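Local coordinates for Alr4995 protein (Nostoc sp., PDB 6LRF) that is a bifunctional enzyme of arginine catabolism, acting as an arginine dihydrolase of the guanidine-modifying (GME) family and as an ornithine cyclodeaminase, at residues P116-G121 with F138-D143; I287-G292 with A330-V335; D364-P369 with I434-G439. All coordinates share one frame; numbering follows the deposited sequence.

Contact 1 (P116-G121 with F138-D143)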
# COMPACT_ATOMS: atom_id res chain seq x y z
N PRO B 116 19.36 42.28 -10.82
CA PRO B 116 19.78 41.67 -12.09
C PRO B 116 18.73 41.73 -13.20
O PRO B 116 17.52 41.67 -12.97
CB PRO B 116 20.07 40.20 -11.70
CG PRO B 116 19.52 40.02 -10.33
CD PRO B 116 19.51 41.35 -9.68
N PHE B 117 19.24 41.88 -14.42
CA PHE B 117 18.42 41.94 -15.63
C PHE B 117 19.32 41.60 -16.79
O PHE B 117 20.38 42.20 -16.93
CB PHE B 117 17.81 43.31 -15.82
CG PHE B 117 17.26 43.53 -17.20
CD1 PHE B 117 16.06 42.95 -17.57
CD2 PHE B 117 17.94 44.32 -18.12
CE1 PHE B 117 15.54 43.15 -18.84
CE2 PHE B 117 17.43 44.53 -19.39
CZ PHE B 117 16.22 43.95 -19.75
N GLU B 118 18.93 40.65 -17.64
CA GLU B 118 19.90 40.17 -18.61
C GLU B 118 19.53 40.43 -20.07
O GLU B 118 19.78 39.62 -20.96
CB GLU B 118 20.18 38.69 -18.36
CG GLU B 118 20.84 38.53 -16.97
CD GLU B 118 21.55 37.20 -16.76
OE1 GLU B 118 21.38 36.27 -17.58
OE2 GLU B 118 22.29 37.10 -15.75
N GLY B 119 18.97 41.62 -20.31
CA GLY B 119 18.90 42.17 -21.65
C GLY B 119 17.83 41.58 -22.55
O GLY B 119 16.79 41.11 -22.08
N ALA B 120 18.09 41.60 -23.85
CA ALA B 120 17.09 41.11 -24.79
C ALA B 120 16.97 39.59 -24.69
O ALA B 120 16.02 39.00 -25.18
CB ALA B 120 17.44 41.53 -26.23
N GLY B 121 17.95 38.97 -24.04
CA GLY B 121 17.84 37.55 -23.72
C GLY B 121 16.70 37.22 -22.77
O GLY B 121 16.22 36.09 -22.77
N PHE B 138 14.71 33.17 -13.10
CA PHE B 138 16.06 32.63 -12.92
C PHE B 138 17.14 33.70 -12.98
O PHE B 138 18.04 33.74 -12.13
CB PHE B 138 16.36 31.57 -13.99
CG PHE B 138 15.52 30.34 -13.86
CD1 PHE B 138 15.78 29.42 -12.85
CD2 PHE B 138 14.47 30.09 -14.73
CE1 PHE B 138 15.01 28.27 -12.72
CE2 PHE B 138 13.70 28.95 -14.60
CZ PHE B 138 13.98 28.04 -13.59
N ARG B 139 17.08 34.56 -13.98
CA ARG B 139 18.14 35.54 -14.19
C ARG B 139 17.66 36.95 -13.87
O ARG B 139 18.13 37.56 -12.90
CB ARG B 139 18.66 35.44 -15.63
CG ARG B 139 19.47 34.16 -15.89
CD ARG B 139 20.70 34.05 -14.98
NE ARG B 139 21.52 32.89 -15.33
CZ ARG B 139 22.41 32.85 -16.33
NH1 ARG B 139 22.61 33.92 -17.10
NH2 ARG B 139 23.09 31.74 -16.56
N SER B 140 16.71 37.46 -14.64
CA SER B 140 16.17 38.78 -14.37
C SER B 140 15.14 38.76 -13.25
O SER B 140 14.28 37.90 -13.20
CB SER B 140 15.54 39.36 -15.64
OG SER B 140 16.47 39.31 -16.71
N GLU B 141 15.23 39.76 -12.38
CA GLU B 141 14.30 39.96 -11.28
C GLU B 141 13.01 40.62 -11.72
O GLU B 141 13.01 41.50 -12.59
CB GLU B 141 14.94 40.82 -10.20
CG GLU B 141 16.01 40.11 -9.40
CD GLU B 141 15.44 39.26 -8.27
OE1 GLU B 141 14.26 39.47 -7.88
OE2 GLU B 141 16.18 38.39 -7.77
N LEU B 142 11.93 40.20 -11.10
CA LEU B 142 10.61 40.75 -11.34
C LEU B 142 10.60 42.27 -11.16
O LEU B 142 9.97 43.01 -11.94
CB LEU B 142 9.59 40.09 -10.40
CG LEU B 142 8.16 40.61 -10.48
CD1 LEU B 142 7.63 40.47 -11.91
CD2 LEU B 142 7.28 39.83 -9.48
N ASP B 143 11.34 42.73 -10.16
CA ASP B 143 11.41 44.16 -9.88
C ASP B 143 12.14 45.02 -10.95
O ASP B 143 12.08 46.24 -10.90
CB ASP B 143 12.08 44.37 -8.52
CG ASP B 143 11.13 44.12 -7.36
OD1 ASP B 143 9.91 43.98 -7.61
OD2 ASP B 143 11.61 44.07 -6.20
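Arg139 and Glu118 form a buried salt bridge, Arg139 NH1 lying 2.7 Å from Glu118 OE1, between two loops of the GME-family domain, whose fold is an alpha/beta propeller. One loop leads into strand 123-125 and the other runs from strand 132-136 to helix 145-152. The carboxylate oxygen sits near the guanidinium plane and uses its syn lone pair, yet the two flat groups are turned 71° apart, and one N-H carries the bond instead of a two-pronged clasp. With CG beside its backbone N (chi1 -71°), Arg139 lays CG 3.3 Å from Glu118 OE1, and a bend at chi2 then brings the guanidinium round to the same oxygen. OE1 also bonds to His168 and OE2 to the backbone N of Leu86, which fixes the carboxylate's rotation; this glutamate-histidine pair is consistent with the acid and histidine of GME active sites. Nearby, Glu118 N donates to Ser140 OG at 3.0 Å, and that hydroxyl is also hydrogen-bonded to Asp122, so Ser140 ties the glutamate's backbone to the facing loop. Glu141 N completes the polar set with a 3.0 Å bond to Pro116 O. Outward from these bonds lies simple packing: Gln326 of the second subunit rests on both Pro116 and Glu141, while Pro116 CB touches Arg139 O at 3.5 Å, and Pro116 CG meets Glu141 CG at 3.6 Å.

Contact 2 (I287-G292 with A330-V335)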
# COMPACT_ATOMS: atom_id res chain seq x y z
N ILE B 287 4.26 46.45 1.03
CA ILE B 287 5.08 46.08 2.17
C ILE B 287 4.19 45.44 3.23
O ILE B 287 3.13 45.95 3.57
CB ILE B 287 5.84 47.30 2.74
CG1 ILE B 287 6.92 47.75 1.75
CG2 ILE B 287 6.47 46.97 4.09
CD1 ILE B 287 7.66 49.02 2.16
N ILE B 288 4.59 44.27 3.72
CA ILE B 288 3.84 43.62 4.78
C ILE B 288 4.70 43.51 6.04
O ILE B 288 5.93 43.60 5.97
CB ILE B 288 3.33 42.22 4.35
CG1 ILE B 288 4.50 41.33 3.94
CG2 ILE B 288 2.33 42.33 3.22
CD1 ILE B 288 4.91 40.32 5.00
N ARG B 289 4.06 43.35 7.18
CA ARG B 289 4.79 43.15 8.43
C ARG B 289 4.40 41.79 9.03
O ARG B 289 3.24 41.40 8.97
CB ARG B 289 4.50 44.29 9.40
CG ARG B 289 5.28 44.27 10.71
CD ARG B 289 5.00 45.53 11.50
NE ARG B 289 5.46 45.45 12.88
CZ ARG B 289 6.70 45.76 13.27
NH1 ARG B 289 7.59 46.15 12.37
NH2 ARG B 289 7.04 45.66 14.55
N ILE B 290 5.38 41.07 9.55
CA ILE B 290 5.13 39.79 10.22
C ILE B 290 5.84 39.81 11.58
O ILE B 290 6.99 40.23 11.68
CB ILE B 290 5.59 38.60 9.35
CG1 ILE B 290 5.35 37.28 10.07
CG2 ILE B 290 7.05 38.73 8.95
CD1 ILE B 290 3.89 36.91 10.13
N GLU B 291 5.13 39.40 12.64
CA GLU B 291 5.66 39.39 14.00
C GLU B 291 5.52 38.01 14.66
O GLU B 291 4.59 37.26 14.37
CB GLU B 291 4.93 40.41 14.88
CG GLU B 291 5.35 41.85 14.72
CD GLU B 291 4.69 42.76 15.77
OE1 GLU B 291 3.98 42.23 16.65
OE2 GLU B 291 4.90 44.00 15.73
N GLY B 292 6.43 37.69 15.58
CA GLY B 292 6.36 36.42 16.29
C GLY B 292 7.72 35.84 16.56
O GLY B 292 8.71 36.57 16.63
N ALA B 330 10.29 40.79 14.68
CA ALA B 330 9.45 41.41 13.67
C ALA B 330 10.23 41.60 12.39
O ALA B 330 11.41 41.94 12.42
CB ALA B 330 8.91 42.75 14.15
N ALA B 331 9.58 41.38 11.25
CA ALA B 331 10.22 41.62 9.97
C ALA B 331 9.30 42.41 9.03
O ALA B 331 8.07 42.28 9.08
CB ALA B 331 10.64 40.30 9.33
N GLU B 332 9.89 43.27 8.21
CA GLU B 332 9.12 43.97 7.19
C GLU B 332 9.62 43.49 5.85
O GLU B 332 10.83 43.42 5.60
CB GLU B 332 9.23 45.48 7.34
CG GLU B 332 8.21 46.01 8.36
CD GLU B 332 8.49 47.44 8.84
OE1 GLU B 332 9.26 48.16 8.18
OE2 GLU B 332 7.92 47.82 9.89
N VAL B 333 8.68 43.11 4.99
CA VAL B 333 9.01 42.44 3.74
C VAL B 333 8.29 43.14 2.59
O VAL B 333 7.08 43.37 2.66
CB VAL B 333 8.61 40.94 3.78
CG1 VAL B 333 8.90 40.26 2.46
CG2 VAL B 333 9.35 40.21 4.92
N LYS B 334 9.02 43.52 1.55
CA LYS B 334 8.38 44.06 0.36
C LYS B 334 8.03 42.89 -0.55
O LYS B 334 8.91 42.12 -0.94
CB LYS B 334 9.28 45.08 -0.35
CG LYS B 334 8.58 45.87 -1.45
CD LYS B 334 9.52 46.91 -2.08
CE LYS B 334 10.68 46.26 -2.84
NZ LYS B 334 10.21 45.60 -4.09
N VAL B 335 6.76 42.75 -0.86
CA VAL B 335 6.29 41.68 -1.74
C VAL B 335 5.99 42.26 -3.11
O VAL B 335 5.36 43.30 -3.21
CB VAL B 335 5.00 41.02 -1.20
CG1 VAL B 335 4.62 39.83 -2.05
CG2 VAL B 335 5.17 40.62 0.26
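Ile288 and Val333 lie side by side on the tightly packed side of this strand pair, pointing the same way, with Ile288 CD1 3.9 Å from Val333 CB. Placing CG1 between the backbone N and the carbonyl carbon (chi1 57°) swings the isoleucine toward the partner strand, where Ile288 CG1 also reaches Val335 CG2 at 3.8 Å. Ile290 continues this apolar face by setting its CG2 branch 3.9 Å from Ala331 CB, and helix 299-310 covers it through Leu299 and Ile300 on Ile290 and Ile307 on Val335. Beneath the side chains runs an antiparallel ladder: Ile288 with Val333 and Ile290 with Ala331 are hydrogen-bonded pairs, each joined by two nearly straight N-H···O bonds, as neighbours inside a mixed six-stranded sheet. The other face is partly solvent-exposed and chemically different. Arg289 stretches its extended chain over it and takes part in a salt-bridge network. Arg289 NE and NH2 together grip a single oxygen, Glu291 OE2, side-on and from the anti side, the NH2 bond being 3.0 Å. Across the strands Arg289 NH1 makes only a weak, bent bond to Glu332 OE2 (3.0 Å, 128° at the hydrogen), with the carboxylate plane turned 63° from the guanidinium. Glu332 OE1 is taken by Asn318. Ala330 CB presses over one face of the guanidinium, 3.5 Å from Arg289 NH2.

Contact 3 (D364-P369 with I434-G439)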
# COMPACT_ATOMS: atom_id res chain seq x y z
N ASP B 364 -10.22 49.94 4.55
CA ASP B 364 -11.47 49.19 4.65
C ASP B 364 -11.53 48.11 3.58
O ASP B 364 -11.04 48.31 2.47
CB ASP B 364 -12.69 50.12 4.52
CG ASP B 364 -12.80 51.12 5.66
OD1 ASP B 364 -12.13 50.92 6.71
OD2 ASP B 364 -13.56 52.10 5.52
N ALA B 365 -12.12 46.96 3.92
CA ALA B 365 -12.36 45.93 2.92
C ALA B 365 -13.28 46.49 1.84
O ALA B 365 -14.21 47.23 2.13
CB ALA B 365 -12.97 44.69 3.57
N LYS B 366 -13.03 46.14 0.59
CA LYS B 366 -13.92 46.56 -0.49
C LYS B 366 -15.16 45.67 -0.55
O LYS B 366 -15.05 44.46 -0.39
CB LYS B 366 -13.19 46.53 -1.83
CG LYS B 366 -11.80 47.15 -1.74
CD LYS B 366 -11.51 48.13 -2.87
CE LYS B 366 -11.17 47.41 -4.17
NZ LYS B 366 -10.32 48.27 -5.06
N LEU B 367 -16.32 46.27 -0.76
CA LEU B 367 -17.57 45.53 -0.78
C LEU B 367 -18.24 45.65 -2.14
O LEU B 367 -18.25 46.73 -2.74
CB LEU B 367 -18.51 46.04 0.30
CG LEU B 367 -18.01 46.06 1.74
CD1 LEU B 367 -19.04 46.76 2.62
CD2 LEU B 367 -17.77 44.63 2.24
N GLU B 368 -18.80 44.54 -2.63
CA GLU B 368 -19.62 44.56 -3.84
C GLU B 368 -20.93 43.82 -3.58
O GLU B 368 -20.96 42.85 -2.82
CB GLU B 368 -18.87 43.94 -5.02
CG GLU B 368 -17.74 44.80 -5.56
CD GLU B 368 -18.23 46.15 -6.06
OE1 GLU B 368 -19.37 46.22 -6.56
OE2 GLU B 368 -17.47 47.15 -5.95
N PRO B 369 -22.03 44.27 -4.19
CA PRO B 369 -23.31 43.62 -3.87
C PRO B 369 -23.51 42.31 -4.62
O PRO B 369 -23.10 42.18 -5.76
CB PRO B 369 -24.34 44.65 -4.31
CG PRO B 369 -23.68 45.37 -5.46
CD PRO B 369 -22.22 45.46 -5.05
N ILE B 434 -17.41 40.96 0.63
CA ILE B 434 -16.01 41.35 0.53
C ILE B 434 -15.35 40.81 -0.73
O ILE B 434 -15.44 39.61 -1.04
CB ILE B 434 -15.23 40.88 1.78
CG1 ILE B 434 -15.82 41.58 3.00
CG2 ILE B 434 -13.73 41.15 1.63
CD1 ILE B 434 -15.11 41.30 4.24
N VAL B 435 -14.73 41.72 -1.48
CA VAL B 435 -13.95 41.39 -2.68
C VAL B 435 -12.55 41.92 -2.46
O VAL B 435 -12.32 42.69 -1.52
CB VAL B 435 -14.54 41.99 -3.97
CG1 VAL B 435 -15.95 41.48 -4.22
CG2 VAL B 435 -14.52 43.51 -3.90
N ASP B 436 -11.62 41.51 -3.32
CA ASP B 436 -10.21 41.91 -3.18
C ASP B 436 -9.64 41.38 -1.86
O ASP B 436 -10.16 40.40 -1.30
CB ASP B 436 -10.07 43.43 -3.28
CG ASP B 436 -8.71 43.87 -3.84
OD1 ASP B 436 -7.68 43.71 -3.14
OD2 ASP B 436 -8.68 44.39 -4.98
N VAL B 437 -8.57 41.99 -1.36
CA VAL B 437 -7.85 41.44 -0.21
C VAL B 437 -7.48 42.50 0.81
O VAL B 437 -6.64 42.26 1.68
CB VAL B 437 -6.55 40.70 -0.67
CG1 VAL B 437 -6.88 39.47 -1.52
CG2 VAL B 437 -5.62 41.65 -1.44
N LEU B 438 -8.09 43.67 0.72
CA LEU B 438 -7.88 44.71 1.72
C LEU B 438 -8.75 44.53 2.95
O LEU B 438 -9.84 43.96 2.87
CB LEU B 438 -8.15 46.09 1.11
CG LEU B 438 -7.23 46.52 -0.03
CD1 LEU B 438 -7.72 47.84 -0.61
CD2 LEU B 438 -5.82 46.63 0.50
N GLY B 439 -8.27 45.02 4.09
CA GLY B 439 -9.07 45.09 5.29
C GLY B 439 -9.49 43.73 5.82
O GLY B 439 -10.61 43.56 6.30
O HOH W 1 -11.00 44.08 0.30
O HOH W 2 -7.68 47.18 -5.13
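Leu367 and Ile434 face each other as an antiparallel non-hydrogen-bonded pair where strand 366-369, at the margin of a mixed sheet, lies along strand 432-435. Their side chains cross obliquely, Leu367 CD2 meeting Ile434 CG1 at 3.7 Å. With CG1 beside its own backbone N (chi1 -63°), the isoleucine turns that branch to the leucine while Ile434 CD1 lies 4.1 Å from Ala365 CB; Ile410 of strand 407-413 touches both Leu367 and Ile434. Replacing Ile434 with a serine would probably open a gap beside Ala365 and take away the branch on which Leu367 CD2 packs. On the other face Val435 is met by Glu368, which lays its CG 3.8 Å from Val435 CG2. Between these faces the backbones are joined directly by one bond, Val435 N to Lys366 O. In the return direction a water stands in, accepting from Lys366 N and donating to both Val435 O and Leu438 O, so the turn after the strand is stitched to the pairing. Lys366 bends at chi2 and chi3 toward Asp436, but Lys366 NZ stops 4.2 Å from Asp436 OD2, beyond a salt bridge. Asp436 OD2 is also bonded to His340. A second water closes the distance, accepting from Lys366 NZ at 2.9 Å and donating to Asp436 OD2 at 3.0 Å.

Burial and chemistry vary together across the three contacts. Contact 1 is almost wholly buried and depends on polar and charged groups, whereas contacts 2 and 3 are partly buried strand pairings. The loops of contact 1 flank strands 123-125 and 132-136, which belong to the same six-stranded sheet as contact 2, and the two contacts touch through a salt bridge of Asp143 OD2 with Lys334 NZ, 3.0 Å apart. Contact 3 belongs to a separate sheet, its nearest atoms about 9 Å from those of contact 2 and about 15 Å from those of contact 1. Contact 2, inside its sheet, has a regular ladder; contact 3, at a sheet margin, fills in with water.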